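Local coordinates for protein enoyl-CoA hydratase, EchA3 (Mycobacterium marinum M, PDB 3R6H) that probably acts as a lyase of lipid metabolism, as a member of the crotonase-like enoyl-CoA hydratase/isomerase family, at residues G5-T10 with G16-D21. Sequence-based numbering, arbitrary orientation.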
loop_
_atom_site.group_PDB
_atom_site.type_symbol
_atom_site.label_atom_id
_atom_site.label_comp_id
_atom_site.label_asym_id
_atom_site.label_seq_id
_atom_site.Cartn_x
_atom_site.Cartn_y
_atom_site.Cartn_z
ATOM N N GLY A 5 -8.903 10.980 37.840
ATOM C CA GLY A 5 -9.413 10.183 36.690
ATOM C C GLY A 5 -8.259 9.632 35.871
ATOM O O GLY A 5 -7.091 10.002 36.115
ATOM N N PRO A 6 -8.569 8.748 34.905
ATOM C CA PRO A 6 -7.525 8.064 34.134
ATOM C C PRO A 6 -6.881 8.894 33.013
ATOM O O PRO A 6 -5.965 8.392 32.374
ATOM C CB PRO A 6 -8.280 6.865 33.545
ATOM C CG PRO A 6 -9.646 7.390 33.336
ATOM C CD PRO A 6 -9.912 8.268 34.522
ATOM N N VAL A 7 -7.347 10.130 32.781
ATOM C CA VAL A 7 -6.840 10.993 31.705
ATOM C C VAL A 7 -6.431 12.343 32.304
ATOM O O VAL A 7 -7.142 12.860 33.198
ATOM C CB VAL A 7 -7.895 11.157 30.581
ATOM C CG1 VAL A 7 -7.442 12.162 29.502
ATOM C CG2 VAL A 7 -8.175 9.805 29.952
ATOM N N THR A 8 -5.260 12.852 31.903
ATOM C CA THR A 8 -4.799 14.197 32.258
ATOM C C THR A 8 -4.660 15.003 30.992
ATOM O O THR A 8 -4.049 14.540 30.017
ATOM C CB THR A 8 -3.461 14.181 33.007
ATOM O OG1 THR A 8 -3.596 13.394 34.196
ATOM C CG2 THR A 8 -3.030 15.610 33.404
ATOM N N TYR A 9 -5.273 16.180 30.984
ATOM C CA TYR A 9 -5.191 17.110 29.877
ATOM C C TYR A 9 -4.384 18.341 30.272
ATOM O O TYR A 9 -4.620 18.943 31.333
ATOM C CB TYR A 9 -6.584 17.561 29.426
ATOM C CG TYR A 9 -6.543 18.731 28.454
ATOM C CD1 TYR A 9 -6.166 18.553 27.126
ATOM C CD2 TYR A 9 -6.893 20.009 28.846
ATOM C CE1 TYR A 9 -6.126 19.623 26.228
ATOM C CE2 TYR A 9 -6.850 21.076 27.959
ATOM C CZ TYR A 9 -6.470 20.882 26.648
ATOM O OH TYR A 9 -6.434 21.950 25.772
ATOM N N THR A 10 -3.425 18.702 29.427
ATOM C CA THR A 10 -2.665 19.939 29.591
ATOM C C THR A 10 -2.613 20.724 28.272
ATOM O O THR A 10 -2.606 20.152 27.183
ATOM C CB THR A 10 -1.247 19.688 30.173
ATOM O OG1 THR A 10 -0.536 18.700 29.416
ATOM C CG2 THR A 10 -1.337 19.198 31.614
ATOM N N GLY A 16 -2.371 20.761 22.730
ATOM C CA GLY A 16 -3.013 20.089 23.841
ATOM C C GLY A 16 -2.320 18.751 24.013
ATOM O O GLY A 16 -1.900 18.150 23.022
ATOM N N VAL A 17 -2.166 18.298 25.256
ATOM C CA VAL A 17 -1.562 16.997 25.528
ATOM C C VAL A 17 -2.511 16.205 26.400
ATOM O O VAL A 17 -2.902 16.671 27.486
ATOM C CB VAL A 17 -0.194 17.123 26.241
ATOM C CG1 VAL A 17 0.394 15.737 26.596
ATOM C CG2 VAL A 17 0.759 17.916 25.411
ATOM N N ILE A 18 -2.886 15.013 25.929
ATOM C CA ILE A 18 -3.798 14.126 26.642
ATOM C C ILE A 18 -3.018 12.866 27.028
ATOM O O ILE A 18 -2.526 12.138 26.158
ATOM C CB ILE A 18 -5.024 13.772 25.788
ATOM C CG1 ILE A 18 -5.858 15.031 25.557
ATOM C CG2 ILE A 18 -5.824 12.574 26.390
ATOM C CD1 ILE A 18 -7.025 14.796 24.638
ATOM N N ARG A 19 -2.889 12.606 28.329
ATOM C CA ARG A 19 -2.100 11.458 28.805
ATOM C C ARG A 19 -3.017 10.446 29.518
ATOM O O ARG A 19 -3.674 10.775 30.495
ATOM C CB ARG A 19 -0.959 11.918 29.738
ATOM C CG ARG A 19 0.116 12.775 29.056
ATOM C CD ARG A 19 1.193 13.335 30.039
ATOM N NE ARG A 19 2.147 12.308 30.486
ATOM C CZ ARG A 19 3.212 12.548 31.263
ATOM N NH1 ARG A 19 3.482 13.789 31.672
ATOM N NH2 ARG A 19 4.020 11.553 31.619
ATOM N N MET A 20 -3.063 9.219 29.004
ATOM C CA MET A 20 -3.787 8.120 29.633
ATOM C C MET A 20 -2.962 7.422 30.710
ATOM O O MET A 20 -1.842 6.971 30.464
ATOM C CB MET A 20 -4.182 7.053 28.607
ATOM C CG MET A 20 -5.042 7.547 27.490
ATOM S SD MET A 20 -5.555 6.194 26.397
ATOM C CE MET A 20 -4.037 5.980 25.446
ATOM N N ASP A 21 -3.529 7.315 31.913
ATOM C CA ASP A 21 -2.899 6.488 32.949
ATOM C C ASP A 21 -3.921 6.060 33.998
ATOM O O ASP A 21 -4.214 6.824 34.921
ATOM C CB ASP A 21 -1.739 7.208 33.627
ATOM C CG ASP A 21 -1.010 6.327 34.638
ATOM O OD1 ASP A 21 -1.214 5.104 34.642
ATOM O OD2 ASP A 21 -0.234 6.863 35.463
HETATM O O HOH W 1 -4.384 9.451 35.244
HETATM O O HOH W 2 -3.123 10.660 33.193
HETATM O O HOH W 3 -1.357 16.060 29.988
#
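T8 and R19 exchange two backbone hydrogen bonds, and T10 and V17 do the same two residues further along each strand: a worked example of an antiparallel beta hairpin, here the one that opens the crotonase-like fold. The axes of strands 7-10 and 16-20 come within 4.7 Å of each other. The shortest bond in the T10-V17 pair, V17 N to T10 O at 2.7 Å, meets the carbonyl nearly head-on. Past the last bridge the pairing gains one further bond, D21 N to P6 O, with the donor tilted 20° from the carbonyl plane. V17 O, already the acceptor for T10 N, also takes a CA-H...O contact from Y9 CA at 3.3 Å.

Apolar contact gathers on the face of V7, Y9, I18 and M20. With CG1 anti to its backbone N (chi1 175°), V7 brings that methyl to within 3.5 Å of I18 CG2. The other branch of I18, CG1, meets the edge of the Y9 ring near its plane, 3.9 Å from CD1. Helix 30-46 packs on V7, while I18 touches strand 50-54, which also bonds to the backbone of the 16-20 strand along its other edge; the hairpin thus places strand 7-12 at one edge of the main sheet within this chain. The Y9 hydroxyl is hydrogen-bonded to D46.

On the face of T8, T10, V17 and R19, T10 and V17 lie side by side, pointing the same way, and water completes the polar links. One water joins G5 O to D21 O, and a second donates to R19 O while bonding T8 OG1. Chi1 of 52° sets T10 OG1 between its backbone N and carbonyl carbon, 3.6 Å from V17 CB; a third water bonds this hydroxyl and donates to V17 O at 3.0 Å.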